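Local coordinates for GDSL-like Lipase/Acylhydrolase family protein (Neisseria meningitidis, PDB 4K7J) that probably removes O-acetyl groups from peptidoglycan, as a serine esterase of the SGNH family with a catalytic triad, at residues 145-150 against 183-188; 135-140 against 187-192. One frame throughout, in Å; residues are numbered along the deposited sequence. Where two conformers were deposited one is given.

Interaction 1: residues 145-150 against 183-188; sequences SKQRVS and AALPLT
Val-149 and Leu-187 meet tip to tip, the CG1 methyl of the valine lying 4.0 Å from CD2 of the leucine. Both side chains point toward the opposite segment. In Val-149 the CG1 branch is swung opposite its own amide nitrogen (chi1 178°) and takes the leucine, while the CG2 branch is left for Ala-183, whose CB lies 4.4 Å from it. Leu-187 extends in the same sense, CG opposite its backbone N (chi1 -176°), which carries CD2 across to the valine. Ile-202 of strand 195-203 and Val-164 of strand 161-164 also pack on Leu-187.

These residues belong to two five-stranded antiparallel sheets: Val-149 is on strand 147-155 of one, Leu-187 on strand 187-191 of the other. Residues 183-188 run out of strand 177-183, the edge neighbour of 147-155, and turn into 187-191, so the chain changes sheets within a few residues, with a cis peptide bond before Pro-186. Asn-165 braces the turn by giving a hydrogen bond from ND2 to the carbonyl of Ala-184.

The last backbone pairing before the turn joins Gln-147 and Ala-183, an antiparallel hydrogen-bonded pair. Ala-183 N reaches Gln-147 O at 3.0 Å, with an angle of 161° at the hydrogen and the donor in the carbonyl plane. In the return direction Gln-147 N and Ala-183 O come implausibly close, at 2.4 Å, so the geometry of that bond is doubtful.

The Gln-147 side chain lies on the same face as Ala-183 CB. Its CG approaches Leu-185 CD1 at 4.2 Å, and the amide folds back so that NE2 makes a weak hydrogen bond of 3.3 Å to Ser-145 O. Beyond the pair, the Ala-184 methyl rests 3.9 Å from that same carbonyl oxygen of Ser-145.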
ATOM      1  N   SER A 145      22.255   9.426  -2.994  1.00 58.01           N
ATOM      2  CA  SER A 145      22.300  10.437  -4.038  1.00 51.77           C
ATOM      3  C   SER A 145      20.973  11.181  -3.951  1.00 39.50           C
ATOM      4  O   SER A 145      20.000  10.652  -3.421  1.00 46.73           O
ATOM      5  CB  SER A 145      22.485   9.802  -5.419  1.00 47.71           C
ATOM      6  OG  SER A 145      21.437   8.896  -5.715  1.00 51.61           O
ATOM      7  N   LYS A 146      20.938  12.398  -4.480  0.60 40.97           N
ATOM      8  CA  LYS A 146      19.754  13.241  -4.386  0.60 42.73           C
ATOM      9  C   LYS A 146      18.514  12.552  -4.955  0.60 41.05           C
ATOM     10  O   LYS A 146      18.468  12.219  -6.140  0.60 40.89           O
ATOM     11  CB  LYS A 146      19.998  14.575  -5.098  0.60 41.09           C
ATOM     12  CG  LYS A 146      21.217  15.328  -4.587  0.60 40.88           C
ATOM     13  CD  LYS A 146      21.467  16.599  -5.385  0.60 39.52           C
ATOM     14  CE  LYS A 146      22.719  17.311  -4.895  0.60 41.61           C
ATOM     15  NZ  LYS A 146      23.924  16.440  -5.017  0.60 41.39           N
ATOM     16  N   GLN A 147      17.513  12.339  -4.100  1.00 35.70           N
ATOM     17  CA  GLN A 147      16.264  11.726  -4.531  1.00 31.68           C
ATOM     18  C   GLN A 147      15.238  12.791  -4.909  1.00 30.20           C
ATOM     19  O   GLN A 147      15.346  13.956  -4.517  1.00 28.41           O
ATOM     20  CB  GLN A 147      15.680  10.860  -3.412  1.00 35.36           C
ATOM     21  CG  GLN A 147      16.673   9.969  -2.682  1.00 31.31           C
ATOM     22  CD  GLN A 147      16.814   8.587  -3.300  1.00 37.33           C
ATOM     23  OE1 GLN A 147      15.854   8.012  -3.824  1.00 34.81           O
ATOM     24  NE2 GLN A 147      18.021   8.044  -3.235  1.00 41.05           N
ATOM     25  N   ARG A 148      14.245  12.379  -5.680  1.00 22.15           N
ATOM     26  CA  ARG A 148      13.055  13.179  -5.879  1.00 24.39           C
ATOM     27  C   ARG A 148      12.229  12.978  -4.623  1.00 29.56           C
ATOM     28  O   ARG A 148      12.076  11.852  -4.146  1.00 23.49           O
ATOM     29  CB  ARG A 148      12.280  12.693  -7.096  1.00 31.02           C
ATOM     30  CG  ARG A 148      13.084  12.737  -8.382  1.00 37.38           C
ATOM     31  CD  ARG A 148      12.383  12.000  -9.507  1.00 40.72           C
ATOM     32  NE  ARG A 148      13.120  12.134 -10.757  1.00 46.46           N
ATOM     33  CZ  ARG A 148      12.978  11.321 -11.796  1.00 48.18           C
ATOM     34  NH1 ARG A 148      12.124  10.305 -11.726  1.00 40.01           N
ATOM     35  NH2 ARG A 148      13.696  11.520 -12.899  1.00 44.58           N
ATOM     36  N   VAL A 149      11.734  14.074  -4.066  1.00 25.04           N
ATOM     37  CA  VAL A 149      10.955  14.013  -2.842  1.00 20.39           C
ATOM     38  C   VAL A 149       9.651  14.762  -3.028  1.00 22.70           C
ATOM     39  O   VAL A 149       9.639  15.910  -3.478  1.00 17.33           O
ATOM     40  CB  VAL A 149      11.728  14.601  -1.646  1.00 18.84           C
ATOM     41  CG1 VAL A 149      10.868  14.569  -0.373  1.00 15.83           C
ATOM     42  CG2 VAL A 149      13.012  13.832  -1.441  1.00 19.43           C
ATOM     43  N   SER A 150       8.553  14.093  -2.695  1.00 16.25           N
ATOM     44  CA  SER A 150       7.246  14.717  -2.659  1.00 13.39           C
ATOM     45  C   SER A 150       6.623  14.428  -1.287  1.00 21.63           C
ATOM     46  O   SER A 150       6.892  13.376  -0.692  1.00 22.11           O
ATOM     47  CB  SER A 150       6.365  14.159  -3.779  1.00 23.08           C
ATOM     48  OG  SER A 150       6.803  14.594  -5.055  1.00 23.79           O
ATOM     49  N   ALA A 183      16.099  16.185  -2.601  1.00 26.06           N
ATOM     50  CA  ALA A 183      17.070  16.070  -1.521  1.00 32.75           C
ATOM     51  C   ALA A 183      17.633  14.661  -1.497  1.00 34.77           C
ATOM     52  O   ALA A 183      17.138  13.778  -2.192  1.00 45.00           O
ATOM     53  CB  ALA A 183      16.415  16.395  -0.182  1.00 29.91           C
ATOM     54  N   ALA A 184      18.655  14.447  -0.681  1.00 34.29           N
ATOM     55  CA  ALA A 184      19.229  13.122  -0.532  1.00 37.13           C
ATOM     56  C   ALA A 184      18.773  12.496   0.782  1.00 32.95           C
ATOM     57  O   ALA A 184      18.080  13.131   1.579  1.00 31.98           O
ATOM     58  CB  ALA A 184      20.753  13.190  -0.597  1.00 41.43           C
ATOM     59  N   LEU A 185      19.147  11.240   0.989  1.00 26.43           N
ATOM     60  CA  LEU A 185      18.949  10.584   2.273  1.00 28.29           C
ATOM     61  C   LEU A 185      20.299  10.534   2.994  1.00 29.79           C
ATOM     62  O   LEU A 185      21.324  10.338   2.351  1.00 33.93           O
ATOM     63  CB  LEU A 185      18.368   9.181   2.071  1.00 22.59           C
ATOM     64  CG  LEU A 185      16.879   9.151   1.683  1.00 27.35           C
ATOM     65  CD1 LEU A 185      16.506   7.867   0.981  1.00 29.14           C
ATOM     66  CD2 LEU A 185      16.018   9.317   2.921  1.00 29.90           C
ATOM     67  N   PRO A 186      20.315  10.727   4.328  1.00 28.11           N
ATOM     68  CA  PRO A 186      19.191  10.980   5.240  1.00 23.71           C
ATOM     69  C   PRO A 186      18.476  12.291   4.957  1.00 25.18           C
ATOM     70  O   PRO A 186      19.090  13.264   4.531  1.00 25.89           O
ATOM     71  CB  PRO A 186      19.859  11.046   6.620  1.00 23.91           C
ATOM     72  CG  PRO A 186      21.150  10.320   6.457  1.00 28.54           C
ATOM     73  CD  PRO A 186      21.591  10.619   5.057  1.00 27.38           C
ATOM     74  N   LEU A 187      17.172  12.294   5.193  1.00 20.62           N
ATOM     75  CA  LEU A 187      16.315  13.403   4.837  1.00 26.00           C
ATOM     76  C   LEU A 187      15.825  14.031   6.126  1.00 19.66           C
ATOM     77  O   LEU A 187      15.196  13.355   6.927  1.00 21.11           O
ATOM     78  CB  LEU A 187      15.109  12.870   4.059  1.00 21.10           C
ATOM     79  CG  LEU A 187      14.100  13.852   3.490  1.00 25.40           C
ATOM     80  CD1 LEU A 187      14.834  14.735   2.537  1.00 30.65           C
ATOM     81  CD2 LEU A 187      12.994  13.109   2.749  1.00 30.18           C
ATOM     82  N   THR A 188      16.102  15.315   6.321  1.00 22.06           N
ATOM     83  CA  THR A 188      15.681  16.006   7.540  1.00 19.89           C
ATOM     84  C   THR A 188      14.709  17.127   7.211  1.00 18.83           C
ATOM     85  O   THR A 188      15.003  17.995   6.404  1.00 19.07           O
ATOM     86  CB  THR A 188      16.886  16.549   8.321  1.00 23.40           C
ATOM     87  OG1 THR A 188      17.686  15.447   8.758  1.00 20.88           O
ATOM     88  CG2 THR A 188      16.432  17.342   9.544  1.00 18.42           C
TER

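Interaction 2: residues 135-140 against 187-192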
ATOM      1  N   MET A 135      11.978  15.916  11.827  1.00 18.14           N
ATOM      2  CA  MET A 135      11.913  14.503  11.458  1.00 17.80           C
ATOM      3  C   MET A 135      13.056  14.165  10.519  1.00 19.09           C
ATOM      4  O   MET A 135      13.280  14.856   9.526  1.00 20.89           O
ATOM      5  CB  MET A 135      10.575  14.148  10.795  1.00 14.31           C
ATOM      6  CG  MET A 135      10.468  12.680  10.359  1.00 17.57           C
ATOM      7  SD  MET A 135      10.627  11.520  11.747  1.00 17.73           S
ATOM      8  CE  MET A 135       9.180  11.954  12.720  1.00 16.06           C
ATOM      9  N   THR A 136      13.787  13.108  10.842  1.00 15.28           N
ATOM     10  CA  THR A 136      14.835  12.626   9.959  1.00 18.29           C
ATOM     11  C   THR A 136      14.496  11.211   9.477  1.00 25.64           C
ATOM     12  O   THR A 136      14.198  10.321  10.277  1.00 23.55           O
ATOM     13  CB  THR A 136      16.216  12.642  10.661  1.00 24.83           C
ATOM     14  OG1 THR A 136      16.491  13.966  11.137  1.00 25.18           O
ATOM     15  CG2 THR A 136      17.315  12.230   9.698  1.00 16.66           C
ATOM     16  N   LEU A 137      14.531  11.008   8.167  1.00 22.22           N
ATOM     17  CA  LEU A 137      14.292   9.685   7.617  1.00 19.39           C
ATOM     18  C   LEU A 137      15.593   9.134   7.077  1.00 23.85           C
ATOM     19  O   LEU A 137      16.269   9.776   6.255  1.00 18.74           O
ATOM     20  CB  LEU A 137      13.236   9.719   6.512  1.00 21.08           C
ATOM     21  CG  LEU A 137      11.837  10.195   6.907  1.00 21.98           C
ATOM     22  CD1 LEU A 137      11.703  11.680   6.670  1.00 25.25           C
ATOM     23  CD2 LEU A 137      10.807   9.440   6.087  1.00 24.84           C
ATOM     24  N   THR A 138      15.943   7.948   7.559  1.00 16.80           N
ATOM     25  CA  THR A 138      17.182   7.287   7.177  1.00 18.19           C
ATOM     26  C   THR A 138      16.847   5.969   6.500  1.00 20.40           C
ATOM     27  O   THR A 138      16.101   5.154   7.043  1.00 22.82           O
ATOM     28  CB  THR A 138      18.071   7.027   8.406  1.00 26.08           C
ATOM     29  OG1 THR A 138      18.323   8.268   9.079  1.00 26.13           O
ATOM     30  CG2 THR A 138      19.396   6.387   7.999  1.00 26.29           C
ATOM     31  N   ALA A 139      17.385   5.774   5.301  1.00 24.22           N
ATOM     32  CA  ALA A 139      17.136   4.560   4.538  1.00 29.96           C
ATOM     33  C   ALA A 139      17.817   3.378   5.199  1.00 30.49           C
ATOM     34  O   ALA A 139      18.980   3.467   5.577  1.00 33.19           O
ATOM     35  CB  ALA A 139      17.634   4.722   3.113  1.00 34.72           C
ATOM     36  N   SER A 140      17.082   2.278   5.355  0.83 35.30           N
ATOM     37  CA  SER A 140      17.637   1.053   5.927  0.83 35.82           C
ATOM     38  C   SER A 140      18.740   0.453   5.038  0.83 40.59           C
ATOM     39  O   SER A 140      19.638  -0.225   5.531  0.83 42.85           O
ATOM     40  CB  SER A 140      16.528   0.027   6.196  0.83 36.71           C
ATOM     41  OG  SER A 140      15.625   0.497   7.187  0.83 36.75           O
ATOM     42  N   LEU A 187      17.172  12.294   5.193  1.00 20.62           N
ATOM     43  CA  LEU A 187      16.315  13.403   4.837  1.00 26.00           C
ATOM     44  C   LEU A 187      15.825  14.031   6.126  1.00 19.66           C
ATOM     45  O   LEU A 187      15.196  13.355   6.927  1.00 21.11           O
ATOM     46  CB  LEU A 187      15.109  12.870   4.059  1.00 21.10           C
ATOM     47  CG  LEU A 187      14.100  13.852   3.490  1.00 25.40           C
ATOM     48  CD1 LEU A 187      14.834  14.735   2.537  1.00 30.65           C
ATOM     49  CD2 LEU A 187      12.994  13.109   2.749  1.00 30.18           C
ATOM     50  N   THR A 188      16.102  15.315   6.321  1.00 22.06           N
ATOM     51  CA  THR A 188      15.681  16.006   7.540  1.00 19.89           C
ATOM     52  C   THR A 188      14.709  17.127   7.211  1.00 18.83           C
ATOM     53  O   THR A 188      15.003  17.995   6.404  1.00 19.07           O
ATOM     54  CB  THR A 188      16.886  16.549   8.321  1.00 23.40           C
ATOM     55  OG1 THR A 188      17.686  15.447   8.758  1.00 20.88           O
ATOM     56  CG2 THR A 188      16.432  17.342   9.544  1.00 18.42           C
ATOM     57  N   ILE A 189      13.539  17.080   7.841  1.00 14.84           N
ATOM     58  CA  ILE A 189      12.479  18.033   7.583  1.00 18.43           C
ATOM     59  C   ILE A 189      12.170  18.802   8.860  1.00 22.94           C
ATOM     60  O   ILE A 189      11.896  18.202   9.908  1.00 15.55           O
ATOM     61  CB  ILE A 189      11.203  17.314   7.094  1.00 16.82           C
ATOM     62  CG1 ILE A 189      11.525  16.473   5.855  1.00 20.21           C
ATOM     63  CG2 ILE A 189      10.098  18.318   6.796  1.00 13.61           C
ATOM     64  CD1 ILE A 189      10.442  15.477   5.501  1.00 22.22           C
ATOM     65  N   HIS A 190      12.226  20.127   8.757  1.00 19.06           N
ATOM     66  CA  HIS A 190      12.065  21.019   9.905  1.00 19.98           C
ATOM     67  C   HIS A 190      10.827  21.876   9.706  1.00 15.88           C
ATOM     68  O   HIS A 190      10.625  22.435   8.627  1.00 20.98           O
ATOM     69  CB  HIS A 190      13.295  21.944  10.033  1.00 18.14           C
ATOM     70  CG  HIS A 190      14.512  21.270  10.592  1.00 20.79           C
ATOM     71  ND1 HIS A 190      15.786  21.777  10.435  1.00 21.81           N
ATOM     72  CD2 HIS A 190      14.647  20.134  11.320  1.00 21.98           C
ATOM     73  CE1 HIS A 190      16.652  20.984  11.041  1.00 22.19           C
ATOM     74  NE2 HIS A 190      15.987  19.977  11.582  1.00 20.27           N
ATOM     75  N   THR A 191      10.000  21.989  10.736  1.00 14.71           N
ATOM     76  CA  THR A 191       8.801  22.824  10.645  1.00 16.59           C
ATOM     77  C   THR A 191       8.785  23.867  11.749  1.00 21.14           C
ATOM     78  O   THR A 191       8.602  23.542  12.924  1.00 18.50           O
ATOM     79  CB  THR A 191       7.498  21.991  10.706  1.00 14.45           C
ATOM     80  OG1 THR A 191       7.474  21.213  11.909  1.00 19.43           O
ATOM     81  CG2 THR A 191       7.413  21.043   9.520  1.00 16.57           C
ATOM     82  N   GLU A 192       8.983  25.123  11.368  1.00 20.56           N
ATOM     83  CA  GLU A 192       8.946  26.207  12.336  1.00 19.15           C
ATOM     84  C   GLU A 192       7.560  26.290  12.967  1.00 18.88           C
ATOM     85  O   GLU A 192       7.439  26.311  14.181  1.00 20.27           O
ATOM     86  CB  GLU A 192       9.348  27.536  11.688  1.00 16.61           C
ATOM     87  CG  GLU A 192       8.938  28.783  12.478  1.00 18.91           C
ATOM     88  CD  GLU A 192       9.744  29.001  13.757  1.00 22.17           C
ATOM     89  OE1 GLU A 192      10.624  28.172  14.092  1.00 18.74           O
ATOM     90  OE2 GLU A 192       9.485  30.018  14.430  1.00 20.91           O
TER
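Thr-136 and Thr-188 face each other as a non-hydrogen-bonded antiparallel pair and are joined through their side chains instead. Their OG1 atoms are 3.0 Å apart in a hydrogen bond whose direction is not fixed, since either hydroxyl could donate. Both threonines hold OG1 opposite the carbonyl carbon (chi1 -56° in Thr-136), and the two side chains cross at a slant, so each hydroxyl also lies near the other's methyl: Thr-136 CG2 is 3.4 Å from Thr-188 OG1.

Backbone hydrogen bonds flank this pair. Met-135 and Ile-189 exchange two, and Leu-137 and Leu-187 another two. Ile-189 N to Met-135 O is 2.8 Å and close to straight (169°), while Leu-137 N to Leu-187 O is 2.7 Å. Between them Thr-136 CA lies 3.1 Å from Leu-187 O, a CA-H...O contact that gives this carbonyl a second donor.

Apolar contacts are made on the other face, the one bearing Met-135, Leu-137, Leu-187 and Ile-189. CD1 of Leu-137 does the bridging, meeting Ile-189 CD1 at 4.2 Å and Leu-187 CD2 at 4.4 Å. The end of Met-135 leads away from residues 187-192, and its side chain packs on His-104 and Trp-108. Ile-189 reaches Ile-200 of strand 195-203, which belongs to the second five-stranded sheet.

The axes of residues 135-139 and 187-191 approach to 4.6 Å at 167°, as adjacent antiparallel strands inside a five-stranded sheet, flanked by 102-106 and 161-164; its apolar face packs against the other five-stranded sheet, as in a beta sandwich.

How the interactions relate
The centres of interactions 1 and 2 lie about 9 Å apart, and their segments share Leu-187 and Thr-188 of strand 187-191, of which Leu-187 makes contacts in both. Along the chain, 135-140 comes first, then 145-150 on the next strand, then 183-192, which serves both. Interaction 2 is internal to the sheet holding strands 133-139 and 187-191, whereas interaction 1 lies where the chain crosses into that sheet from strand 177-183 of the other. They also touch directly: Leu-185 CD2 packs 3.4 Å from Leu-137 O, so the turn sits against strand 133-139. Interaction 1 thus joins the two antiparallel sheets, and interaction 2 pairs neighbouring strands within one of them.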